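Local structure of penicillin binding protein 2X (Streptococcus thermophilus, 5U47) at residues R343-S346 / S352-S355; T58-P63 / I192-K197; T148-F153 / P225-L230; A422-S427 / I431-Q436. The protein probably acts as a transpeptidase that cross-links septal peptidoglycan during cell division and is acylated by beta-lactam antibiotics. The protein carries 1 engineered substitution. All blocks are in the same frame, centred on the assembly; numbering follows the deposited sequence.

Contact 1: R343-S346 / S352-S355; sequences RTMS and SYSS
With CG of Tyr353 trans to its own backbone N (chi1 -169°), the phenol ring reaches across to Met345 on strand 344-346 and to Arg343 just before it. Met345 has CG trans to its carbonyl carbon (chi1 -74°), and an extended second torsion carries SD to the ring. Its SD is 3.9 Å from Tyr353 CD2 and 4.4 Å from the ring centroid; the sulfur stands obliquely to the ring, a Met-aromatic contact in which the two side chains run roughly at right angles. A bend at the last torsion turns the methyl toward Ser355, with Met345 CE 4.1 Å from Tyr353 CD2 and 4.2 Å from Ser355 OG. Farther up the ring, Arg343 brings in one terminal nitrogen: its NH2 is 3.4 Å from Tyr353 CE1 and 3.8 Å from Tyr353 OH. CE1 lies at the guanidinium edge, near its plane, and the two planes are almost perpendicular (86°).

The segments lie at the two ends of helix 347-352 in the transpeptidase domain; at its C-terminal end Ser354 leaves the helix in a Schellman motif, and Ser355 N-caps helix 356-366 through Gly358 N. Ser354 OG is hydrogen-bonded to Lys298 NZ and Lys505 NZ, consistent with the serine of the SxN motif in penicillin-binding proteins; Tyr353 and Ser355 flank this probable active-site residue in sequence. Other parts of the domain hold the polar ends: Tyr353 OH by Ser334, Ser355 OG by Asp332 and Tyr317, and Arg343 NH1 by a salt bridge to Glu481.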
loop_
_atom_site.group_PDB
_atom_site.type_symbol
_atom_site.label_atom_id
_atom_site.label_comp_id
_atom_site.label_asym_id
_atom_site.label_seq_id
_atom_site.Cartn_x
_atom_site.Cartn_y
_atom_site.Cartn_z
ATOM N N ARG A 343 35.598 11.173 -20.606
ATOM C CA ARG A 343 35.165 11.067 -22.001
ATOM C C ARG A 343 34.107 12.119 -22.359
ATOM O O ARG A 343 33.374 12.613 -21.491
ATOM C CB ARG A 343 34.651 9.645 -22.284
ATOM C CG ARG A 343 34.016 9.420 -23.658
ATOM C CD ARG A 343 33.745 7.946 -23.940
ATOM N NE ARG A 343 33.087 7.265 -22.818
ATOM C CZ ARG A 343 32.669 5.999 -22.839
ATOM N NH1 ARG A 343 32.783 5.257 -23.939
ATOM N NH2 ARG A 343 32.100 5.480 -21.754
ATOM N N THR A 344 34.056 12.453 -23.647
ATOM C CA THR A 344 33.105 13.414 -24.180
ATOM C C THR A 344 31.866 12.644 -24.614
ATOM O O THR A 344 31.970 11.637 -25.316
ATOM C CB THR A 344 33.705 14.200 -25.360
ATOM O OG1 THR A 344 34.886 14.869 -24.919
ATOM C CG2 THR A 344 32.723 15.235 -25.897
ATOM N N MET A 345 30.699 13.110 -24.172
ATOM C CA MET A 345 29.431 12.458 -24.474
ATOM C C MET A 345 28.320 13.411 -24.821
ATOM O O MET A 345 28.301 14.559 -24.405
ATOM C CB MET A 345 28.927 11.701 -23.243
ATOM C CG MET A 345 29.647 10.420 -22.908
ATOM S SD MET A 345 29.012 9.752 -21.359
ATOM C CE MET A 345 29.725 10.902 -20.183
ATOM N N SER A 346 27.371 12.873 -25.568
ATOM C CA SER A 346 26.116 13.534 -25.878
ATOM C C SER A 346 25.325 13.544 -24.553
ATOM O O SER A 346 25.622 12.740 -23.674
ATOM C CB SER A 346 25.393 12.676 -26.917
ATOM O OG SER A 346 24.103 13.117 -27.199
ATOM N N SER A 352 22.036 7.707 -20.734
ATOM C CA SER A 352 22.132 6.255 -20.867
ATOM C C SER A 352 23.193 5.690 -19.930
ATOM O O SER A 352 23.002 4.636 -19.323
ATOM C CB SER A 352 22.420 5.859 -22.322
ATOM O OG SER A 352 21.308 6.163 -23.154
ATOM N N TYR A 353 24.281 6.446 -19.807
ATOM C CA TYR A 353 25.443 6.109 -19.007
ATOM C C TYR A 353 25.273 6.400 -17.524
ATOM O O TYR A 353 26.117 6.025 -16.712
ATOM C CB TYR A 353 26.624 6.929 -19.573
ATOM C CG TYR A 353 28.005 6.583 -19.092
ATOM C CD1 TYR A 353 28.663 5.465 -19.591
ATOM C CD2 TYR A 353 28.695 7.414 -18.198
ATOM C CE1 TYR A 353 29.946 5.146 -19.187
ATOM C CE2 TYR A 353 29.996 7.109 -17.789
ATOM C CZ TYR A 353 30.608 5.968 -18.288
ATOM O OH TYR A 353 31.891 5.630 -17.916
ATOM N N SER A 354 24.176 7.064 -17.178
ATOM C CA SER A 354 23.893 7.486 -15.813
ATOM C C SER A 354 25.025 8.400 -15.295
ATOM O O SER A 354 25.541 8.218 -14.196
ATOM C CB SER A 354 23.656 6.299 -14.897
ATOM O OG SER A 354 22.901 6.704 -13.754
ATOM N N SER A 355 25.366 9.400 -16.100
ATOM C CA SER A 355 26.378 10.384 -15.743
ATOM C C SER A 355 25.826 11.446 -14.793
ATOM O O SER A 355 24.975 12.239 -15.187
ATOM C CB SER A 355 26.910 11.071 -17.005
ATOM O OG SER A 355 27.786 12.150 -16.690
#

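Contact 2: T58-P63 / I192-K197; sequences TSYVSP and IYEKDK
Tyr60 spans the gap to Glu194 with a ring swung out by its first torsion, CG trans to the backbone N (chi1 -170°). From CB the ring runs toward the facing loop, and its first atom to meet the glutamate is CE1, 3.2 Å from Glu194 OE2. At CZ the same oxygen is still close, 3.3 Å away. The phenol ends the path: Tyr60 OH donates a hydrogen bond to Glu194 OE2 at 2.6 Å, which accepts it through its syn lone pair, on the side of the other carboxylate oxygen. OE2 lies at the ring edge, near its plane, whereas the carboxylate plane stands almost perpendicular to the ring (89°).

The two loops belong to the dimerisation domain, one following strand 42-55 and the other strand 189-192. Tyr60 is the centre of an inverse gamma turn, with Val61 N bonded to Ser59 O at 2.9 Å. On the loop of Glu194, the glutamate's backbone N is hydrogen-bonded to Thr205 OG1. At the other end of the contact, Lys197, poorly ordered, folds back through bends at its second and third torsions until its NZ comes within 3.8 Å of Ser59 CB; NZ also makes a weak hydrogen bond to Tyr103 OH.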
loop_
_atom_site.group_PDB
_atom_site.type_symbol
_atom_site.label_atom_id
_atom_site.label_comp_id
_atom_site.label_asym_id
_atom_site.label_seq_id
_atom_site.Cartn_x
_atom_site.Cartn_y
_atom_site.Cartn_z
ATOM N N THR A 58 -23.894 -28.183 40.880
ATOM C CA THR A 58 -25.231 -28.645 41.241
ATOM C C THR A 58 -26.198 -27.455 41.430
ATOM O O THR A 58 -27.421 -27.642 41.567
ATOM C CB THR A 58 -25.205 -29.562 42.490
ATOM O OG1 THR A 58 -24.566 -28.891 43.579
ATOM C CG2 THR A 58 -24.447 -30.840 42.186
ATOM N N SER A 59 -25.647 -26.236 41.451
ATOM C CA SER A 59 -26.473 -25.024 41.539
ATOM C C SER A 59 -27.044 -24.605 40.180
ATOM O O SER A 59 -27.935 -23.759 40.126
ATOM C CB SER A 59 -25.690 -23.849 42.143
ATOM O OG SER A 59 -25.358 -24.100 43.497
ATOM N N TYR A 60 -26.549 -25.194 39.094
ATOM C CA TYR A 60 -27.013 -24.826 37.751
ATOM C C TYR A 60 -28.332 -25.535 37.405
ATOM O O TYR A 60 -28.366 -26.517 36.667
ATOM C CB TYR A 60 -25.910 -25.109 36.723
ATOM C CG TYR A 60 -26.156 -24.558 35.330
ATOM C CD1 TYR A 60 -26.200 -23.183 35.104
ATOM C CD2 TYR A 60 -26.252 -25.413 34.223
ATOM C CE1 TYR A 60 -26.396 -22.669 33.819
ATOM C CE2 TYR A 60 -26.436 -24.917 32.938
ATOM C CZ TYR A 60 -26.513 -23.544 32.737
ATOM O OH TYR A 60 -26.693 -23.049 31.460
ATOM N N VAL A 61 -29.420 -25.007 37.959
ATOM C CA VAL A 61 -30.753 -25.554 37.753
ATOM C C VAL A 61 -31.720 -24.461 37.312
ATOM O O VAL A 61 -31.472 -23.274 37.548
ATOM C CB VAL A 61 -31.290 -26.201 39.053
ATOM C CG1 VAL A 61 -30.341 -27.286 39.536
ATOM C CG2 VAL A 61 -31.521 -25.157 40.153
ATOM N N SER A 62 -32.817 -24.870 36.679
ATOM C CA SER A 62 -33.860 -23.935 36.252
ATOM C C SER A 62 -34.644 -23.504 37.492
ATOM O O SER A 62 -34.453 -24.076 38.565
ATOM C CB SER A 62 -34.830 -24.603 35.259
ATOM O OG SER A 62 -35.765 -25.464 35.917
ATOM N N PRO A 63 -35.540 -22.505 37.351
ATOM C CA PRO A 63 -36.377 -22.095 38.485
ATOM C C PRO A 63 -37.212 -23.231 39.122
ATOM O O PRO A 63 -37.550 -23.133 40.308
ATOM C CB PRO A 63 -37.276 -21.021 37.875
ATOM C CG PRO A 63 -36.434 -20.407 36.810
ATOM C CD PRO A 63 -35.604 -21.526 36.247
ATOM N N ILE A 192 -26.082 -11.643 26.736
ATOM C CA ILE A 192 -26.145 -11.839 28.165
ATOM C C ILE A 192 -25.608 -13.241 28.408
ATOM O O ILE A 192 -26.193 -14.225 27.962
ATOM C CB ILE A 192 -27.587 -11.737 28.714
ATOM C CG1 ILE A 192 -28.171 -10.362 28.395
ATOM C CG2 ILE A 192 -27.603 -11.996 30.211
ATOM C CD1 ILE A 192 -29.630 -10.208 28.770
ATOM N N TYR A 193 -24.473 -13.322 29.074
ATOM C CA TYR A 193 -23.916 -14.614 29.452
ATOM C C TYR A 193 -24.423 -14.903 30.823
ATOM O O TYR A 193 -24.682 -13.987 31.577
ATOM C CB TYR A 193 -22.395 -14.554 29.545
ATOM C CG TYR A 193 -21.662 -14.585 28.245
ATOM C CD1 TYR A 193 -21.737 -13.526 27.346
ATOM C CD2 TYR A 193 -20.838 -15.663 27.923
ATOM C CE1 TYR A 193 -21.036 -13.557 26.145
ATOM C CE2 TYR A 193 -20.120 -15.688 26.742
ATOM C CZ TYR A 193 -20.232 -14.640 25.853
ATOM O OH TYR A 193 -19.533 -14.684 24.674
ATOM N N GLU A 194 -24.570 -16.179 31.146
ATOM C CA GLU A 194 -24.918 -16.573 32.498
ATOM C C GLU A 194 -23.634 -16.445 33.323
ATOM O O GLU A 194 -22.527 -16.561 32.779
ATOM C CB GLU A 194 -25.456 -18.002 32.519
ATOM C CG GLU A 194 -26.759 -18.170 31.750
ATOM C CD GLU A 194 -27.229 -19.611 31.663
ATOM O OE1 GLU A 194 -28.444 -19.852 31.824
ATOM O OE2 GLU A 194 -26.394 -20.508 31.454
ATOM N N LYS A 195 -23.787 -16.157 34.618
ATOM C CA LYS A 195 -22.663 -16.003 35.538
ATOM C C LYS A 195 -22.843 -16.906 36.750
ATOM O O LYS A 195 -23.969 -17.248 37.112
ATOM C CB LYS A 195 -22.518 -14.544 36.037
ATOM C CG LYS A 195 -22.088 -13.508 34.995
ATOM C CD LYS A 195 -23.253 -12.877 34.239
ATOM C CE LYS A 195 -22.792 -12.180 32.952
ATOM N NZ LYS A 195 -21.735 -11.146 33.135
ATOM N N ASP A 196 -21.729 -17.308 37.363
ATOM C CA ASP A 196 -21.792 -18.067 38.622
ATOM C C ASP A 196 -22.095 -17.049 39.738
ATOM O O ASP A 196 -22.198 -15.850 39.456
ATOM C CB ASP A 196 -20.497 -18.865 38.883
ATOM C CG ASP A 196 -19.239 -17.999 38.892
ATOM O OD1 ASP A 196 -19.338 -16.759 38.791
ATOM O OD2 ASP A 196 -18.136 -18.575 38.983
ATOM N N LYS A 197 -22.251 -17.498 40.983
ATOM C CA LYS A 197 -22.522 -16.547 42.082
ATOM C C LYS A 197 -21.373 -15.532 42.303
ATOM O O LYS A 197 -21.607 -14.429 42.803
ATOM C CB LYS A 197 -22.887 -17.283 43.385
ATOM C CG LYS A 197 -24.375 -17.622 43.540
ATOM C CD LYS A 197 -24.998 -18.351 42.350
ATOM C CE LYS A 197 -24.422 -19.747 42.110
ATOM N NZ LYS A 197 -25.000 -20.372 40.882
#

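Contact 3: T148-F153 / P225-L230; sequences TFASEF and PLQTFL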
loop_
_atom_site.group_PDB
_atom_site.type_symbol
_atom_site.label_atom_id
_atom_site.label_comp_id
_atom_site.label_asym_id
_atom_site.label_seq_id
_atom_site.Cartn_x
_atom_site.Cartn_y
_atom_site.Cartn_z
ATOM N N THR A 148 3.219 -16.878 2.618
ATOM C CA THR A 148 4.167 -15.793 2.296
ATOM C C THR A 148 3.702 -15.135 0.997
ATOM O O THR A 148 4.008 -15.604 -0.115
ATOM C CB THR A 148 5.594 -16.341 2.200
ATOM O OG1 THR A 148 5.922 -16.975 3.456
ATOM C CG2 THR A 148 6.569 -15.241 1.913
ATOM N N PHE A 149 2.948 -14.055 1.153
ATOM C CA PHE A 149 2.261 -13.402 0.048
ATOM C C PHE A 149 1.903 -11.997 0.490
ATOM O O PHE A 149 1.038 -11.822 1.349
ATOM C CB PHE A 149 0.985 -14.231 -0.250
ATOM C CG PHE A 149 0.079 -13.673 -1.324
ATOM C CD1 PHE A 149 -0.769 -12.610 -1.064
ATOM C CD2 PHE A 149 0.017 -14.277 -2.573
ATOM C CE1 PHE A 149 -1.614 -12.112 -2.051
ATOM C CE2 PHE A 149 -0.833 -13.805 -3.558
ATOM C CZ PHE A 149 -1.660 -12.728 -3.289
ATOM N N ALA A 150 2.577 -10.997 -0.086
ATOM C CA ALA A 150 2.354 -9.565 0.254
ATOM C C ALA A 150 2.144 -9.385 1.740
ATOM O O ALA A 150 1.270 -8.630 2.174
ATOM C CB ALA A 150 1.151 -9.057 -0.489
ATOM N N SER A 151 2.974 -10.046 2.524
ATOM C CA SER A 151 2.748 -10.089 3.965
ATOM C C SER A 151 2.794 -8.742 4.654
ATOM O O SER A 151 1.865 -8.384 5.402
ATOM C CB SER A 151 3.699 -11.093 4.620
ATOM O OG SER A 151 3.380 -12.402 4.181
ATOM N N GLU A 152 3.857 -7.987 4.407
ATOM C CA GLU A 152 3.952 -6.653 4.991
ATOM C C GLU A 152 2.812 -5.729 4.515
ATOM O O GLU A 152 2.297 -4.931 5.286
ATOM C CB GLU A 152 5.339 -6.032 4.753
ATOM C CG GLU A 152 6.434 -6.686 5.595
ATOM C CD GLU A 152 6.894 -8.065 5.133
ATOM O OE1 GLU A 152 6.519 -8.572 4.015
ATOM O OE2 GLU A 152 7.671 -8.653 5.916
ATOM N N PHE A 153 2.412 -5.863 3.258
ATOM C CA PHE A 153 1.292 -5.060 2.752
ATOM C C PHE A 153 -0.031 -5.369 3.499
ATOM O O PHE A 153 -0.732 -4.444 3.963
ATOM C CB PHE A 153 1.147 -5.292 1.266
ATOM C CG PHE A 153 -0.125 -4.755 0.683
ATOM C CD1 PHE A 153 -0.259 -3.402 0.401
ATOM C CD2 PHE A 153 -1.181 -5.611 0.404
ATOM C CE1 PHE A 153 -1.437 -2.916 -0.153
ATOM C CE2 PHE A 153 -2.362 -5.133 -0.166
ATOM C CZ PHE A 153 -2.483 -3.783 -0.439
ATOM N N PRO A 225 -2.346 -14.187 -8.844
ATOM C CA PRO A 225 -1.410 -14.924 -9.705
ATOM C C PRO A 225 -0.094 -14.185 -9.928
ATOM O O PRO A 225 0.991 -14.780 -9.833
ATOM C CB PRO A 225 -2.173 -15.056 -11.045
ATOM C CG PRO A 225 -3.620 -14.917 -10.683
ATOM C CD PRO A 225 -3.675 -14.044 -9.466
ATOM N N LEU A 226 -0.182 -12.889 -10.220
ATOM C CA LEU A 226 1.018 -12.097 -10.452
ATOM C C LEU A 226 1.828 -11.985 -9.171
ATOM O O LEU A 226 3.056 -12.109 -9.194
ATOM C CB LEU A 226 0.670 -10.694 -10.947
ATOM C CG LEU A 226 1.872 -9.823 -11.312
ATOM C CD1 LEU A 226 2.622 -10.453 -12.470
ATOM C CD2 LEU A 226 1.432 -8.414 -11.662
ATOM N N GLN A 227 1.140 -11.730 -8.065
ATOM C CA GLN A 227 1.802 -11.604 -6.759
ATOM C C GLN A 227 2.563 -12.881 -6.401
ATOM O O GLN A 227 3.696 -12.807 -5.947
ATOM C CB GLN A 227 0.788 -11.290 -5.676
ATOM C CG GLN A 227 1.383 -11.120 -4.275
ATOM C CD GLN A 227 2.102 -9.782 -4.075
ATOM O OE1 GLN A 227 1.600 -8.722 -4.475
ATOM N NE2 GLN A 227 3.232 -9.820 -3.397
ATOM N N THR A 228 1.925 -14.039 -6.600
ATOM C CA THR A 228 2.539 -15.353 -6.313
ATOM C C THR A 228 3.806 -15.525 -7.121
ATOM O O THR A 228 4.841 -15.938 -6.605
ATOM C CB THR A 228 1.525 -16.508 -6.567
ATOM O OG1 THR A 228 0.421 -16.341 -5.675
ATOM C CG2 THR A 228 2.132 -17.888 -6.318
ATOM N N PHE A 229 3.735 -15.136 -8.380
ATOM C CA PHE A 229 4.868 -15.219 -9.275
ATOM C C PHE A 229 5.977 -14.262 -8.838
ATOM O O PHE A 229 7.150 -14.632 -8.853
ATOM C CB PHE A 229 4.391 -14.919 -10.693
ATOM C CG PHE A 229 5.388 -15.200 -11.736
ATOM C CD1 PHE A 229 5.457 -16.450 -12.322
ATOM C CD2 PHE A 229 6.245 -14.212 -12.164
ATOM C CE1 PHE A 229 6.387 -16.711 -13.306
ATOM C CE2 PHE A 229 7.174 -14.461 -13.136
ATOM C CZ PHE A 229 7.255 -15.715 -13.710
ATOM N N LEU A 230 5.608 -13.040 -8.423
ATOM C CA LEU A 230 6.590 -12.069 -7.941
ATOM C C LEU A 230 7.362 -12.578 -6.707
ATOM O O LEU A 230 8.582 -12.360 -6.598
ATOM C CB LEU A 230 5.915 -10.729 -7.589
ATOM C CG LEU A 230 6.809 -9.668 -6.958
ATOM C CD1 LEU A 230 7.939 -9.293 -7.884
ATOM C CD2 LEU A 230 6.012 -8.435 -6.582
#
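Gln227 lays its aliphatic stem over the ring of Phe149. Of the residues on helix 224-241, it gives the largest share of the contact. Its CB is 3.7 Å from Phe149 CZ, and its CG sits over the centre of one ring face in a CH-pi contact, 3.6 Å from the centroid and 14° off the ring normal. A bend at chi2 (76°) then turns the amide away from the ring toward Ala150, leaving Gln227 NE2 3.7 Å from Ala150 CB. Gln227 NE2 and Ala150 N do not bond to each other: both are hydrogen-bonded to the carboxylate of Glu231, one turn farther along the helix, and the amide nitrogen also reaches Thr261 O. One residue on, Thr228 meets the ring at its edge, with OG1 in the ring plane and 3.5 Å from Phe149 CE2; that hydroxyl is itself hydrogen-bonded to Ala224 O in the preceding turn. Ala150, whose CB lies over a face of the amide, is at the N-cap position of the short helix 151-154. Helix 224-241 lies between further neighbours: Gln227 and Leu230 rest on strand 258-264, an outermost strand of the five-stranded antiparallel sheet, while Leu226 and Phe229 pack against helix 558-572.

Contact 4: A422-S427 / I431-Q436; sequences AFTAIS and IMLEPQ
The chain leaves helix 416-427, turns within a few residues and returns as an extended segment alongside the last turns of the helix, bringing the CA atoms of Ala425 and Met432 to 4.1 Å. This tight helix-turn-strand unit lies in the penicillin-binding transpeptidase domain, and a short, weakly bonded strand at about 432-433 pairs antiparallel with strand 456-458. Thr424 makes the polar link. Its OG1 stands between the backbone N and the carbonyl carbon (chi1 61°), from where it accepts a nearly straight hydrogen bond from Leu433 N, 2.9 Å long with an angle of 170° at the hydrogen. The hydroxyl is also hydrogen-bonded to Arg421 O in the preceding turn, so one buried oxygen ties the returning strand to the helix backbone. Around this bond the packing is close: Thr424 CB lies 4.0 Å from Leu433 CB, and Thr424 OG1 is 3.7 Å from Met432 CG. Ala425 is small enough to let the strand backbone approach, with its CB 4.0 Å from Met432 CB and its CA 3.8 Å from Ile431 O. That carbonyl oxygen is hydrogen-bonded to Asn428 ND2 within the turn. The helix faces the domain core with other residues: Phe423 meets the ring of Tyr544 edge to face, and Ile426 packs on helix 297-308. Beyond CB the Met432 chain runs extended along the helix toward its earlier turn, and SD lies 4.3 Å from Ala422 CA.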
loop_
_atom_site.group_PDB
_atom_site.type_symbol
_atom_site.label_atom_id
_atom_site.label_comp_id
_atom_site.label_asym_id
_atom_site.label_seq_id
_atom_site.Cartn_x
_atom_site.Cartn_y
_atom_site.Cartn_z
ATOM N N ALA A 422 5.382 9.510 -8.928
ATOM C CA ALA A 422 6.116 10.324 -9.905
ATOM C C ALA A 422 6.238 9.585 -11.227
ATOM O O ALA A 422 6.048 10.187 -12.299
ATOM C CB ALA A 422 7.494 10.688 -9.365
ATOM N N PHE A 423 6.532 8.275 -11.151
ATOM C CA PHE A 423 6.653 7.465 -12.360
ATOM C C PHE A 423 5.359 7.420 -13.182
ATOM O O PHE A 423 5.417 7.299 -14.416
ATOM C CB PHE A 423 7.099 6.023 -12.068
ATOM C CG PHE A 423 8.509 5.893 -11.523
ATOM C CD1 PHE A 423 9.560 6.643 -12.042
ATOM C CD2 PHE A 423 8.794 4.945 -10.554
ATOM C CE1 PHE A 423 10.867 6.484 -11.557
ATOM C CE2 PHE A 423 10.091 4.787 -10.066
ATOM C CZ PHE A 423 11.120 5.563 -10.565
ATOM N N THR A 424 4.197 7.536 -12.532
ATOM C CA THR A 424 2.958 7.487 -13.295
ATOM C C THR A 424 2.853 8.640 -14.303
ATOM O O THR A 424 2.234 8.460 -15.337
ATOM C CB THR A 424 1.660 7.470 -12.431
ATOM O OG1 THR A 424 1.578 8.666 -11.646
ATOM C CG2 THR A 424 1.611 6.290 -11.549
ATOM N N ALA A 425 3.430 9.814 -14.006
ATOM C CA ALA A 425 3.352 10.944 -14.930
ATOM C C ALA A 425 4.180 10.643 -16.182
ATOM O O ALA A 425 3.829 11.022 -17.282
ATOM C CB ALA A 425 3.827 12.221 -14.269
ATOM N N ILE A 426 5.275 9.921 -16.003
ATOM C CA ILE A 426 6.117 9.532 -17.120
ATOM C C ILE A 426 5.388 8.515 -18.000
ATOM O O ILE A 426 5.423 8.634 -19.222
ATOM C CB ILE A 426 7.440 8.951 -16.607
ATOM C CG1 ILE A 426 8.188 9.986 -15.753
ATOM C CG2 ILE A 426 8.308 8.448 -17.766
ATOM C CD1 ILE A 426 8.679 11.201 -16.504
ATOM N N SER A 427 4.729 7.540 -17.367
ATOM C CA SER A 427 4.014 6.457 -18.045
ATOM C C SER A 427 2.636 6.823 -18.590
ATOM O O SER A 427 2.096 6.099 -19.436
ATOM C CB SER A 427 3.784 5.274 -17.077
ATOM O OG SER A 427 2.692 5.547 -16.157
ATOM N N ILE A 431 0.542 13.010 -17.039
ATOM C CA ILE A 431 -0.561 13.130 -16.060
ATOM C C ILE A 431 -0.330 12.209 -14.874
ATOM O O ILE A 431 -0.443 10.993 -14.990
ATOM C CB ILE A 431 -1.912 12.789 -16.743
ATOM C CG1 ILE A 431 -2.109 13.683 -17.978
ATOM C CG2 ILE A 431 -3.088 12.923 -15.771
ATOM C CD1 ILE A 431 -3.206 13.211 -18.900
ATOM N N MET A 432 -0.052 12.805 -13.723
ATOM C CA MET A 432 0.267 12.063 -12.526
ATOM C C MET A 432 -1.002 11.499 -11.895
ATOM O O MET A 432 -2.050 12.183 -11.838
ATOM C CB MET A 432 1.013 12.969 -11.548
ATOM C CG MET A 432 1.781 12.220 -10.488
ATOM S SD MET A 432 3.042 13.268 -9.693
ATOM C CE MET A 432 1.917 14.249 -8.746
ATOM N N LEU A 433 -0.883 10.258 -11.419
ATOM C CA LEU A 433 -1.966 9.513 -10.801
ATOM C C LEU A 433 -1.623 9.150 -9.376
ATOM O O LEU A 433 -0.446 8.976 -9.024
ATOM C CB LEU A 433 -2.210 8.204 -11.570
ATOM C CG LEU A 433 -2.498 8.298 -13.070
ATOM C CD1 LEU A 433 -2.655 6.921 -13.707
ATOM C CD2 LEU A 433 -3.742 9.120 -13.321
ATOM N N GLU A 434 -2.660 9.046 -8.551
ATOM C CA GLU A 434 -2.497 8.608 -7.165
ATOM C C GLU A 434 -2.382 7.072 -7.170
ATOM O O GLU A 434 -3.250 6.392 -7.727
ATOM C CB GLU A 434 -3.715 9.032 -6.355
ATOM C CG GLU A 434 -3.702 8.646 -4.884
ATOM C CD GLU A 434 -2.777 9.489 -4.015
ATOM O OE1 GLU A 434 -1.882 10.215 -4.515
ATOM O OE2 GLU A 434 -2.956 9.401 -2.790
ATOM N N PRO A 435 -1.320 6.513 -6.561
ATOM C CA PRO A 435 -1.255 5.070 -6.462
ATOM C C PRO A 435 -2.444 4.575 -5.626
ATOM O O PRO A 435 -2.823 5.253 -4.668
ATOM C CB PRO A 435 0.081 4.822 -5.744
ATOM C CG PRO A 435 0.889 6.028 -6.064
ATOM C CD PRO A 435 -0.106 7.141 -6.009
ATOM N N GLN A 436 -3.020 3.440 -6.024
ATOM C CA GLN A 436 -4.194 2.851 -5.367
ATOM C C GLN A 436 -3.975 1.388 -5.081
ATOM O O GLN A 436 -3.372 0.660 -5.900
ATOM C CB GLN A 436 -5.428 2.954 -6.267
ATOM C CG GLN A 436 -5.950 4.363 -6.472
ATOM C CD GLN A 436 -7.137 4.436 -7.417
ATOM O OE1 GLN A 436 -7.385 3.519 -8.224
ATOM N NE2 GLN A 436 -7.875 5.533 -7.335
#

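Overall arrangement
The contacts are strung along an elongated chain. Contact 2 and contact 1 lie on opposite sides of its centre, with centres about 85 Å apart. Contact 1 is beside the probable active site, where Ser354 is hydrogen-bonded to Lys298 and Lys505. Contact 4 shares the transpeptidase domain, about 28 Å from contact 1 between centres, and its helix 416-427 packs on helix 297-308, which carries Lys298. Contact 3 joins a piece of the dimerisation domain to helix 224-241 and is about 22 Å from contact 4 between centres, with nearest atoms about 7 Å apart. Contacts 2 and 3 alternate along the sequence although their centres are about 50 Å apart.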